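Local coordinates for protein 6-phospho-beta-glucosidase BglT (Thermotoga maritima, PDB 1UP7) that hydrolyses cellobiose 6'-phosphate to glucose 6-phosphate and glucose, as a family 4 glycosidase that needs NAD+ and a manganese ion, at residues A[6-11]-A[35-40]; A[137-142]-A[158-163]; A[191-196]-A[333-338]. One frame throughout, in Å; residues are numbered along the deposited sequence.

Contact 1: A[6-11]-A[35-40]; sequences AVIGGG and IFYDID. With NAD (nicotinamide-adenine-dinucleotide), chain I.
Asp38 OD2 is gripped from two directions: Gly11 N donates to it over 2.7 Å from above the carboxylate plane, and the hydroxyl O3B on the adenosine ribose of NAD donates over 2.7 Å as well. The other oxygen, OD1, takes the hydroxyl O2B of that adenosine ribose at 2.6 Å, while on its anti lone pair it receives Asp40 N, closing an Asx turn. With CG roughly anti to the backbone N (chi1 -152°), the carboxylate reaches back to Gly11 and the ribose, where two bonds, one oxygen to each hydroxyl, fix its rotation. An asparagine here would probably leave one ribose hydroxyl without its acceptor, since an amide nitrogen cannot accept a hydrogen bond as a carboxylate oxygen does. A second shared acceptor lies one residue back, where Tyr37 O receives Gly9 N almost head-on and Gly10 N, at 3.1 Å, from above the carbonyl plane. Behind these turns the strands run parallel in register, Val7 N bonding to Ile35 O and Tyr37 N to Val7 O. Val7 and Phe36 lie side by side on one face of the sheet, Val7 CB 3.6 Å from Phe36 CD1. Ile8 and Tyr37 share the other face, CG2 of Ile8 meeting the edge of the tyrosine ring near its plane. Beyond the strand, Ile39 presses its branches on the adenine, CD1 reaching N7A of NAD at 3.4 Å. A CB on Gly11 would clash with both Asp38 OD2 and the ribose O3B. In this Rossmann beta-alpha-beta unit, glycines clear room for the dinucleotide, and the acid after the second strand recognises both adenosine ribose hydroxyls; such an acid would be expected to disfavour a 2'-phosphate, consistent with the use of NAD.

Contact 2: A[137-142]-A[158-163]; sequences IVNFTN and EKFIGL. With NAD (nicotinamide-adenine-dinucleotide), chain I.
Phe160 and Asn139 cross obliquely, the asparagine amide turned only 28° from the plane of the phenyl ring. Asn139 CB approaches Phe160 CZ to 3.5 Å, and CG follows just behind. Further back along the ring, Ile137 also lies across it, its CG2 3.8 Å from Phe160 CE2, so that the one ring spans two residues of the facing strand. Phe160 CG, anti to the backbone N (chi1 -173°), brings the ring toward strand 136-139, against Ile137 and Asn139; Ile147, Thr148 and Val151 of helix 144-155 pack on it. Asn139 ND2 donates to Thr141 O at 2.9 Å in the carbonyl plane and is also bonded to Ser144 OG, bracing the turn after the strand. On the other face, Leu163 CD2 touches both Val138 CG1, at 3.7 Å, and the edge of the Phe140 ring at CE1. Phe140 CD2 lies 3.4 Å from NAD O7N, the oxygen of the nicotinamide amide. Four backbone bonds hold the strands in parallel register, from Ile137 N to Lys159 O through to Leu163 N on Asn139 O. Past the strand, Asn142 takes the nicotinamide ribose with two donors, N to O3D and ND2 to O2D. Strands 136-139 and 160-162, joined by helix 144-155, form a beta-alpha-beta crossover at the edge of the Rossmann sheet, with cofactor and substrate contacts beyond the C-terminal end of strand 136-139.

Contact 3: A[191-196]-A[333-338]; sequences GLNHLS and VLEIPC. With G6P (6-O-phosphono-alpha-D-glucopyranose), chain J.
Glu335 reaches Asn193 by a side-chain hydrogen bond. Its OE2 accepts from Asn193 ND2 at 2.9 Å, the amide and carboxylate planes standing 70° apart, although the exact place of that nitrogen is less certain. The same oxygen also takes Asn318 ND2 of the adjoining strand 313-320. OE1 is held by the hydroxyl of Tyr189, which in turn meets Ser196 OG. A water that accepts from His194 N at 2.7 Å also lies beside OE1, but so unusually close that this second link is doubtful. Because CG is anti to the backbone N (chi1 -177°) and the chain stays extended beyond it, the glutamate spans the gap from its strand to the turn.

One backbone bond joins the segments directly: Glu335 N donates to Gly191 O at 2.8 Å, tilted 30° from the carbonyl plane. Gly191 marks a corner in the chain, and a CB there would clash with Leu195 O. Next to it, Leu195 N donates to Leu192 O in a type II beta turn, and Leu192 N donates back to Leu195 O.

The apolar contact is between Leu192 CD1 and Leu334 CD2, 3.5 Å apart; CD1 also abuts Val333 O. Ile361 and Val364 of helix 355-376 touch Leu192 as well.

The ligand contact belongs to His194, within the turn. Its NE2 shares a hydrogen bond of 3.2 Å with the sugar hydroxyl O3 of glucose 6-phosphate, and the CG of Asn193 lies over one face of its ring, toward the rim. His194 and Cys164 are manganese-binding residues of this enzyme, though no manganese is modelled in this structure; this tight turn, backed by the glutamate of strand 333-341, thus presents part of the metal and sugar site of a family 4 glycosidase.

Overall arrangement
From the N terminus, contact 1 closes first, joining strands 4-8 and 33-37 through the crossover helix 15-25 in the nucleotide-binding half. Contact 2 repeats that closure later along the same sheet, over helix 144-155, linking strand 136-139 to the edge strand 160-162; the two lie about 15 Å apart, centre to centre, and both touch the one NAD. Contact 3 closes a far longer excursion of 136 residues in the C-terminal half, tying the turn before strand 195-203 to the three-stranded antiparallel assembly that holds 333-341. The three follow in series, with no nesting or crossing. Contacts 2 and 3 meet where Asn142 packs on Asn193 and His194, bringing the two halves together beside the sugar.

Contact 1: A[6-11]-A[35-40]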
loop_
_atom_site.group_PDB
_atom_site.type_symbol
_atom_site.label_atom_id
_atom_site.label_comp_id
_atom_site.label_asym_id
_atom_site.label_seq_id
_atom_site.Cartn_x
_atom_site.Cartn_y
_atom_site.Cartn_z
ATOM N N ALA A 6 26.237 -5.292 27.874
ATOM C CA ALA A 6 26.702 -3.946 28.216
ATOM C C ALA A 6 25.544 -3.058 28.674
ATOM O O ALA A 6 24.432 -3.121 28.129
ATOM C CB ALA A 6 27.458 -3.279 27.039
ATOM N N VAL A 7 25.814 -2.252 29.696
ATOM C CA VAL A 7 24.842 -1.322 30.238
ATOM C C VAL A 7 25.407 0.104 30.146
ATOM O O VAL A 7 26.412 0.431 30.810
ATOM C CB VAL A 7 24.458 -1.646 31.716
ATOM C CG1 VAL A 7 23.465 -0.595 32.257
ATOM C CG2 VAL A 7 23.909 -3.028 31.866
ATOM N N ILE A 8 24.769 0.937 29.323
ATOM C CA ILE A 8 25.261 2.286 29.039
ATOM C C ILE A 8 24.412 3.280 29.858
ATOM O O ILE A 8 23.206 3.433 29.637
ATOM C CB ILE A 8 25.225 2.583 27.509
ATOM C CG1 ILE A 8 25.745 1.387 26.701
ATOM C CG2 ILE A 8 26.002 3.832 27.161
ATOM C CD1 ILE A 8 27.151 0.920 27.022
ATOM N N GLY A 9 25.070 3.918 30.821
ATOM C CA GLY A 9 24.420 4.703 31.850
ATOM C C GLY A 9 24.349 3.929 33.168
ATOM O O GLY A 9 23.327 3.955 33.867
ATOM N N GLY A 10 25.440 3.244 33.513
ATOM C CA GLY A 10 25.491 2.418 34.698
ATOM C C GLY A 10 25.195 3.151 35.997
ATOM O O GLY A 10 24.735 2.552 36.977
ATOM N N GLY A 11 25.446 4.453 36.020
ATOM C CA GLY A 11 25.148 5.242 37.198
ATOM C C GLY A 11 23.678 5.542 37.433
ATOM O O GLY A 11 23.368 6.185 38.428
ATOM N N ILE A 35 28.881 -5.549 31.866
ATOM C CA ILE A 35 29.839 -4.457 31.900
ATOM C C ILE A 35 29.136 -3.099 31.817
ATOM O O ILE A 35 28.213 -2.902 31.011
ATOM C CB ILE A 35 30.900 -4.633 30.813
ATOM C CG1 ILE A 35 32.009 -3.590 30.983
ATOM C CG2 ILE A 35 30.264 -4.502 29.455
ATOM C CD1 ILE A 35 33.352 -4.021 30.355
ATOM N N PHE A 36 29.602 -2.178 32.650
ATOM C CA PHE A 36 28.958 -0.893 32.854
ATOM C C PHE A 36 29.827 0.236 32.332
ATOM O O PHE A 36 31.035 0.232 32.555
ATOM C CB PHE A 36 28.655 -0.673 34.359
ATOM C CG PHE A 36 27.649 -1.623 34.917
ATOM C CD1 PHE A 36 26.279 -1.345 34.815
ATOM C CD2 PHE A 36 28.051 -2.815 35.508
ATOM C CE1 PHE A 36 25.314 -2.230 35.328
ATOM C CE2 PHE A 36 27.103 -3.729 36.016
ATOM C CZ PHE A 36 25.718 -3.420 35.938
ATOM N N TYR A 37 29.201 1.181 31.627
ATOM C CA TYR A 37 29.845 2.403 31.212
ATOM C C TYR A 37 28.951 3.588 31.589
ATOM O O TYR A 37 27.718 3.507 31.463
ATOM C CB TYR A 37 30.139 2.406 29.696
ATOM C CG TYR A 37 30.588 3.774 29.258
ATOM C CD1 TYR A 37 31.810 4.279 29.690
ATOM C CD2 TYR A 37 29.754 4.605 28.519
ATOM C CE1 TYR A 37 32.235 5.547 29.363
ATOM C CE2 TYR A 37 30.168 5.900 28.168
ATOM C CZ TYR A 37 31.422 6.359 28.598
ATOM O OH TYR A 37 31.868 7.632 28.293
ATOM N N ASP A 38 29.579 4.672 32.038
ATOM C CA ASP A 38 28.914 5.947 32.349
ATOM C C ASP A 38 29.950 7.080 32.161
ATOM O O ASP A 38 31.129 6.879 32.411
ATOM C CB ASP A 38 28.428 5.953 33.819
ATOM C CG ASP A 38 27.202 6.840 34.054
ATOM O OD1 ASP A 38 27.320 8.100 34.066
ATOM O OD2 ASP A 38 26.059 6.342 34.242
ATOM N N ILE A 39 29.498 8.258 31.743
ATOM C CA ILE A 39 30.358 9.446 31.630
ATOM C C ILE A 39 30.764 9.969 33.005
ATOM O O ILE A 39 31.719 10.751 33.132
ATOM C CB ILE A 39 29.664 10.592 30.820
ATOM C CG1 ILE A 39 28.400 11.133 31.544
ATOM C CG2 ILE A 39 29.393 10.150 29.389
ATOM C CD1 ILE A 39 27.737 12.392 30.869
ATOM N N ASP A 40 30.031 9.536 34.033
ATOM C CA ASP A 40 30.218 10.001 35.406
ATOM C C ASP A 40 30.741 8.851 36.273
ATOM O O ASP A 40 29.974 8.110 36.890
ATOM C CB ASP A 40 28.889 10.527 35.960
ATOM C CG ASP A 40 29.020 11.178 37.336
ATOM O OD1 ASP A 40 30.047 11.016 38.024
ATOM O OD2 ASP A 40 28.104 11.840 37.848
HETATM P PA NAD I . 19.751 9.521 34.940
HETATM O O1A NAD I . 19.828 10.994 34.975
HETATM O O2A NAD I . 20.069 8.805 36.270
HETATM O O5B NAD I . 20.810 9.089 33.792
HETATM C C5B NAD I . 21.344 7.791 33.790
HETATM C C4B NAD I . 22.860 7.845 33.654
HETATM O O4B NAD I . 23.230 8.228 32.331
HETATM C C3B NAD I . 23.561 8.818 34.593
HETATM O O3B NAD I . 24.410 8.066 35.447
HETATM C C2B NAD I . 24.371 9.734 33.672
HETATM O O2B NAD I . 25.647 10.035 34.200
HETATM C C1B NAD I . 24.514 8.849 32.447
HETATM N N9A NAD I . 24.805 9.550 31.200
HETATM C C8A NAD I . 24.395 10.796 30.765
HETATM N N7A NAD I . 24.905 10.959 29.524
HETATM C C5A NAD I . 25.569 9.853 29.142
HETATM C C6A NAD I . 26.279 9.499 28.002
HETATM N N6A NAD I . 26.397 10.325 26.968
HETATM N N1A NAD I . 26.887 8.251 27.943
HETATM C C2A NAD I . 26.803 7.377 29.014
HETATM N N3A NAD I . 26.124 7.752 30.148
HETATM C C4A NAD I . 25.525 8.963 30.203
HETATM O O3 NAD I . 18.259 9.175 34.447
HETATM P PN NAD I . 17.429 7.817 34.632
HETATM O O1N NAD I . 16.233 8.247 35.399
HETATM O O2N NAD I . 18.226 6.701 35.092
HETATM O O5D NAD I . 17.013 7.411 33.142
HETATM C C5D NAD I . 17.900 7.380 32.038
HETATM C C4D NAD I . 17.057 7.393 30.753
HETATM O O4D NAD I . 16.189 6.265 30.648
HETATM C C3D NAD I . 16.148 8.612 30.676
HETATM O O3D NAD I . 16.198 9.034 29.347
HETATM C C2D NAD I . 14.761 8.088 31.031
HETATM O O2D NAD I . 13.682 8.800 30.449
HETATM C C1D NAD I . 14.805 6.631 30.628
HETATM N N1N NAD I . 14.214 5.796 31.677
HETATM C C2N NAD I . 15.009 4.761 32.114
HETATM C C3N NAD I . 14.584 3.895 33.092
HETATM C C7N NAD I . 15.518 2.793 33.537
HETATM O O7N NAD I . 15.086 1.460 33.735
HETATM N N7N NAD I . 16.808 3.105 33.735
HETATM C C4N NAD I . 13.312 4.105 33.630
HETATM C C5N NAD I . 12.480 5.155 33.192
HETATM C C6N NAD I . 12.953 6.009 32.195
#

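Contact 2: A[137-142]-A[158-163]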
loop_
_atom_site.group_PDB
_atom_site.type_symbol
_atom_site.label_atom_id
_atom_site.label_comp_id
_atom_site.label_asym_id
_atom_site.label_seq_id
_atom_site.Cartn_x
_atom_site.Cartn_y
_atom_site.Cartn_z
ATOM N N ILE A 137 20.679 -3.745 20.463
ATOM C CA ILE A 137 20.534 -2.660 21.421
ATOM C C ILE A 137 19.124 -2.641 21.975
ATOM O O ILE A 137 18.174 -2.634 21.210
ATOM C CB ILE A 137 20.904 -1.292 20.808
ATOM C CG1 ILE A 137 22.351 -1.281 20.328
ATOM C CG2 ILE A 137 20.705 -0.171 21.852
ATOM C CD1 ILE A 137 22.641 -0.255 19.209
ATOM N N VAL A 138 19.014 -2.628 23.303
ATOM C CA VAL A 138 17.744 -2.450 24.006
ATOM C C VAL A 138 17.678 -1.044 24.620
ATOM O O VAL A 138 18.483 -0.691 25.498
ATOM C CB VAL A 138 17.535 -3.546 25.051
ATOM C CG1 VAL A 138 16.170 -3.392 25.720
ATOM C CG2 VAL A 138 17.655 -4.932 24.371
ATOM N N ASN A 139 16.740 -0.235 24.141
ATOM C CA ASN A 139 16.724 1.179 24.489
ATOM C C ASN A 139 15.667 1.608 25.489
ATOM O O ASN A 139 14.468 1.398 25.256
ATOM C CB ASN A 139 16.592 2.037 23.236
ATOM C CG ASN A 139 16.733 3.511 23.540
ATOM O OD1 ASN A 139 17.853 4.008 23.715
ATOM N ND2 ASN A 139 15.604 4.223 23.638
ATOM N N PHE A 140 16.122 2.207 26.596
ATOM C CA PHE A 140 15.251 2.925 27.546
ATOM C C PHE A 140 15.303 4.431 27.369
ATOM O O PHE A 140 14.367 5.119 27.728
ATOM C CB PHE A 140 15.667 2.708 28.999
ATOM C CG PHE A 140 15.718 1.273 29.437
ATOM C CD1 PHE A 140 15.206 0.250 28.658
ATOM C CD2 PHE A 140 16.329 0.946 30.648
ATOM C CE1 PHE A 140 15.267 -1.072 29.073
ATOM C CE2 PHE A 140 16.399 -0.395 31.086
ATOM C CZ PHE A 140 15.863 -1.402 30.287
ATOM N N THR A 141 16.420 4.959 26.890
ATOM C CA THR A 141 16.639 6.397 26.788
ATOM C C THR A 141 15.477 7.097 26.111
ATOM O O THR A 141 15.077 6.727 25.006
ATOM C CB THR A 141 17.918 6.665 25.994
ATOM O OG1 THR A 141 19.029 6.209 26.769
ATOM C CG2 THR A 141 18.160 8.211 25.795
ATOM N N ASN A 142 14.924 8.106 26.784
ATOM C CA ASN A 142 13.789 8.817 26.223
ATOM C C ASN A 142 14.185 9.992 25.354
ATOM O O ASN A 142 15.248 10.553 25.558
ATOM C CB ASN A 142 12.770 9.164 27.294
ATOM C CG ASN A 142 11.768 8.029 27.509
ATOM O OD1 ASN A 142 11.232 7.437 26.529
ATOM N ND2 ASN A 142 11.530 7.696 28.774
ATOM N N GLU A 158 19.102 -2.434 12.235
ATOM C CA GLU A 158 17.930 -3.272 12.449
ATOM C C GLU A 158 17.726 -3.691 13.909
ATOM O O GLU A 158 16.610 -3.645 14.422
ATOM C CB GLU A 158 17.972 -4.522 11.563
ATOM C CG GLU A 158 16.749 -5.390 11.846
ATOM C CD GLU A 158 16.526 -6.523 10.862
ATOM O OE1 GLU A 158 17.525 -7.137 10.379
ATOM O OE2 GLU A 158 15.321 -6.807 10.602
ATOM N N LYS A 159 18.806 -4.072 14.575
ATOM C CA LYS A 159 18.744 -4.615 15.926
ATOM C C LYS A 159 18.748 -3.540 16.985
ATOM O O LYS A 159 19.609 -3.521 17.879
ATOM C CB LYS A 159 19.897 -5.582 16.159
ATOM C CG LYS A 159 19.687 -6.922 15.461
ATOM C CD LYS A 159 20.810 -7.239 14.575
ATOM C CE LYS A 159 21.691 -8.286 15.199
ATOM N NZ LYS A 159 22.505 -7.652 16.250
ATOM N N PHE A 160 17.762 -2.647 16.897
ATOM C CA PHE A 160 17.556 -1.632 17.904
ATOM C C PHE A 160 16.108 -1.727 18.345
ATOM O O PHE A 160 15.168 -1.461 17.564
ATOM C CB PHE A 160 17.861 -0.271 17.319
ATOM C CG PHE A 160 17.832 0.862 18.324
ATOM C CD1 PHE A 160 16.605 1.443 18.726
ATOM C CD2 PHE A 160 19.026 1.382 18.847
ATOM C CE1 PHE A 160 16.578 2.505 19.621
ATOM C CE2 PHE A 160 19.006 2.478 19.767
ATOM C CZ PHE A 160 17.798 3.030 20.147
ATOM N N ILE A 161 15.929 -2.119 19.602
ATOM C CA ILE A 161 14.610 -2.364 20.136
ATOM C C ILE A 161 14.278 -1.344 21.198
ATOM O O ILE A 161 14.936 -1.309 22.240
ATOM C CB ILE A 161 14.531 -3.792 20.722
ATOM C CG1 ILE A 161 14.975 -4.817 19.683
ATOM C CG2 ILE A 161 13.129 -4.077 21.222
ATOM C CD1 ILE A 161 15.058 -6.283 20.245
ATOM N N GLY A 162 13.256 -0.536 20.935
ATOM C CA GLY A 162 12.820 0.485 21.869
ATOM C C GLY A 162 11.863 -0.108 22.879
ATOM O O GLY A 162 10.936 -0.858 22.532
ATOM N N LEU A 163 12.092 0.227 24.135
ATOM C CA LEU A 163 11.281 -0.289 25.230
ATOM C C LEU A 163 10.735 0.849 26.057
ATOM O O LEU A 163 11.281 1.928 26.051
ATOM C CB LEU A 163 12.141 -1.154 26.122
ATOM C CG LEU A 163 11.695 -2.559 26.412
ATOM C CD1 LEU A 163 11.497 -3.301 25.108
ATOM C CD2 LEU A 163 12.756 -3.207 27.260
HETATM P PA NAD I . 19.751 9.521 34.940
HETATM O O1A NAD I . 19.828 10.994 34.975
HETATM O O2A NAD I . 20.069 8.805 36.270
HETATM O O5B NAD I . 20.810 9.089 33.792
HETATM C C5B NAD I . 21.344 7.791 33.790
HETATM C C4B NAD I . 22.860 7.845 33.654
HETATM O O4B NAD I . 23.230 8.228 32.331
HETATM C C3B NAD I . 23.561 8.818 34.593
HETATM O O3B NAD I . 24.410 8.066 35.447
HETATM C C2B NAD I . 24.371 9.734 33.672
HETATM O O2B NAD I . 25.647 10.035 34.200
HETATM C C1B NAD I . 24.514 8.849 32.447
HETATM N N9A NAD I . 24.805 9.550 31.200
HETATM C C8A NAD I . 24.395 10.796 30.765
HETATM N N7A NAD I . 24.905 10.959 29.524
HETATM C C5A NAD I . 25.569 9.853 29.142
HETATM C C6A NAD I . 26.279 9.499 28.002
HETATM N N6A NAD I . 26.397 10.325 26.968
HETATM N N1A NAD I . 26.887 8.251 27.943
HETATM C C2A NAD I . 26.803 7.377 29.014
HETATM N N3A NAD I . 26.124 7.752 30.148
HETATM C C4A NAD I . 25.525 8.963 30.203
HETATM O O3 NAD I . 18.259 9.175 34.447
HETATM P PN NAD I . 17.429 7.817 34.632
HETATM O O1N NAD I . 16.233 8.247 35.399
HETATM O O2N NAD I . 18.226 6.701 35.092
HETATM O O5D NAD I . 17.013 7.411 33.142
HETATM C C5D NAD I . 17.900 7.380 32.038
HETATM C C4D NAD I . 17.057 7.393 30.753
HETATM O O4D NAD I . 16.189 6.265 30.648
HETATM C C3D NAD I . 16.148 8.612 30.676
HETATM O O3D NAD I . 16.198 9.034 29.347
HETATM C C2D NAD I . 14.761 8.088 31.031
HETATM O O2D NAD I . 13.682 8.800 30.449
HETATM C C1D NAD I . 14.805 6.631 30.628
HETATM N N1N NAD I . 14.214 5.796 31.677
HETATM C C2N NAD I . 15.009 4.761 32.114
HETATM C C3N NAD I . 14.584 3.895 33.092
HETATM C C7N NAD I . 15.518 2.793 33.537
HETATM O O7N NAD I . 15.086 1.460 33.735
HETATM N N7N NAD I . 16.808 3.105 33.735
HETATM C C4N NAD I . 13.312 4.105 33.630
HETATM C C5N NAD I . 12.480 5.155 33.192
HETATM C C6N NAD I . 12.953 6.009 32.195
#

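Contact 3: A[191-196]-A[333-338]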
loop_
_atom_site.group_PDB
_atom_site.type_symbol
_atom_site.label_atom_id
_atom_site.label_comp_id
_atom_site.label_asym_id
_atom_site.label_seq_id
_atom_site.Cartn_x
_atom_site.Cartn_y
_atom_site.Cartn_z
ATOM N N GLY A 191 0.176 1.883 18.953
ATOM C CA GLY A 191 0.332 3.316 19.017
ATOM C C GLY A 191 1.816 3.613 19.007
ATOM O O GLY A 191 2.652 2.843 18.528
ATOM N N LEU A 192 2.132 4.774 19.532
ATOM C CA LEU A 192 3.501 5.177 19.670
ATOM C C LEU A 192 3.813 5.057 21.159
ATOM O O LEU A 192 2.931 5.081 21.999
ATOM C CB LEU A 192 3.640 6.619 19.202
ATOM C CG LEU A 192 4.070 6.899 17.755
ATOM C CD1 LEU A 192 3.768 5.823 16.714
ATOM C CD2 LEU A 192 3.617 8.274 17.313
ATOM N N ASN A 193 5.079 4.893 21.463
ATOM C CA ASN A 193 5.572 5.041 22.823
ATOM C C ASN A 193 5.011 6.288 23.521
ATOM O O ASN A 193 5.109 7.390 22.997
ATOM C CB ASN A 193 7.099 5.074 22.758
ATOM C CG ASN A 193 7.760 5.044 24.125
ATOM O OD1 ASN A 193 8.629 5.862 24.393
ATOM N ND2 ASN A 193 7.364 4.106 24.986
ATOM N N HIS A 194 4.397 6.117 24.686
ATOM C CA HIS A 194 3.664 7.208 25.352
ATOM C C HIS A 194 2.468 7.746 24.613
ATOM O O HIS A 194 2.022 8.855 24.917
ATOM C CB HIS A 194 4.605 8.378 25.669
ATOM C CG HIS A 194 5.718 7.977 26.569
ATOM N ND1 HIS A 194 7.042 8.218 26.280
ATOM C CD2 HIS A 194 5.704 7.244 27.709
ATOM C CE1 HIS A 194 7.793 7.700 27.237
ATOM N NE2 HIS A 194 7.003 7.095 28.109
ATOM N N LEU A 195 1.936 6.961 23.679
ATOM C CA LEU A 195 0.830 7.372 22.828
ATOM C C LEU A 195 0.197 6.100 22.268
ATOM O O LEU A 195 0.156 5.865 21.060
ATOM C CB LEU A 195 1.361 8.261 21.720
ATOM C CG LEU A 195 0.351 9.160 21.019
ATOM C CD1 LEU A 195 0.125 10.445 21.773
ATOM C CD2 LEU A 195 0.788 9.428 19.612
ATOM N N SER A 196 -0.251 5.256 23.183
ATOM C CA SER A 196 -0.659 3.915 22.850
ATOM C C SER A 196 -2.059 3.644 23.375
ATOM O O SER A 196 -2.551 4.360 24.267
ATOM C CB SER A 196 0.349 2.913 23.437
ATOM O OG SER A 196 0.365 2.979 24.868
ATOM N N VAL A 333 7.439 3.085 12.900
ATOM C CA VAL A 333 7.784 2.454 14.180
ATOM C C VAL A 333 6.608 2.650 15.147
ATOM O O VAL A 333 6.150 3.789 15.364
ATOM C CB VAL A 333 9.091 3.020 14.794
ATOM C CG1 VAL A 333 9.213 2.652 16.261
ATOM C CG2 VAL A 333 10.335 2.533 13.984
ATOM N N LEU A 334 6.110 1.541 15.683
ATOM C CA LEU A 334 5.030 1.543 16.645
ATOM C C LEU A 334 5.446 0.751 17.877
ATOM O O LEU A 334 6.423 0.002 17.846
ATOM C CB LEU A 334 3.781 0.880 16.037
ATOM C CG LEU A 334 3.253 1.513 14.751
ATOM C CD1 LEU A 334 2.117 0.654 14.187
ATOM C CD2 LEU A 334 2.838 2.957 14.985
ATOM N N GLU A 335 4.682 0.911 18.951
ATOM C CA GLU A 335 4.810 0.057 20.131
ATOM C C GLU A 335 3.671 -0.980 20.057
ATOM O O GLU A 335 2.504 -0.621 20.149
ATOM C CB GLU A 335 4.766 0.939 21.395
ATOM C CG GLU A 335 4.956 0.210 22.717
ATOM C CD GLU A 335 5.064 1.178 23.897
ATOM O OE1 GLU A 335 4.030 1.535 24.507
ATOM O OE2 GLU A 335 6.211 1.592 24.200
ATOM N N ILE A 336 4.025 -2.246 19.860
ATOM C CA ILE A 336 3.096 -3.307 19.427
ATOM C C ILE A 336 3.597 -4.667 19.934
ATOM O O ILE A 336 4.804 -4.826 20.181
ATOM C CB ILE A 336 2.957 -3.349 17.863
ATOM C CG1 ILE A 336 4.358 -3.287 17.191
ATOM C CG2 ILE A 336 2.032 -2.228 17.348
ATOM C CD1 ILE A 336 4.346 -3.390 15.614
ATOM N N PRO A 337 2.695 -5.638 20.087
ATOM C CA PRO A 337 3.069 -6.978 20.523
ATOM C C PRO A 337 3.828 -7.724 19.441
ATOM O O PRO A 337 3.397 -7.734 18.283
ATOM C CB PRO A 337 1.715 -7.658 20.743
ATOM C CG PRO A 337 0.718 -6.516 20.848
ATOM C CD PRO A 337 1.245 -5.527 19.862
ATOM N N CYS A 338 4.949 -8.343 19.813
ATOM C CA CYS A 338 5.798 -9.086 18.880
ATOM C C CYS A 338 6.154 -10.465 19.409
ATOM O O CYS A 338 6.226 -10.691 20.612
ATOM C CB CYS A 338 7.098 -8.329 18.566
ATOM S SG CYS A 338 6.798 -6.706 17.864
HETATM C C1 G6P J . 6.785 6.314 33.374
HETATM C C2 G6P J . 7.166 6.343 31.868
HETATM C C3 G6P J . 8.681 6.479 31.721
HETATM C C4 G6P J . 9.083 7.795 32.368
HETATM C C5 G6P J . 8.748 7.714 33.870
HETATM C C6 G6P J . 9.087 9.026 34.563
HETATM O O1 G6P J . 5.370 6.249 33.630
HETATM O O2 G6P J . 6.745 5.185 31.149
HETATM O O3 G6P J . 9.120 6.399 30.361
HETATM O O4 G6P J . 10.454 8.091 32.103
HETATM O O5 G6P J . 7.339 7.442 34.089
HETATM O O6 G6P J . 9.479 8.807 35.909
HETATM P P G6P J . 10.437 9.856 36.669
HETATM O O1P G6P J . 10.801 9.207 37.984
HETATM O O2P G6P J . 9.804 11.205 36.971
HETATM O O3P G6P J . 11.658 10.040 35.812
HETATM O O HOH W 1 4.035 3.628 25.780
#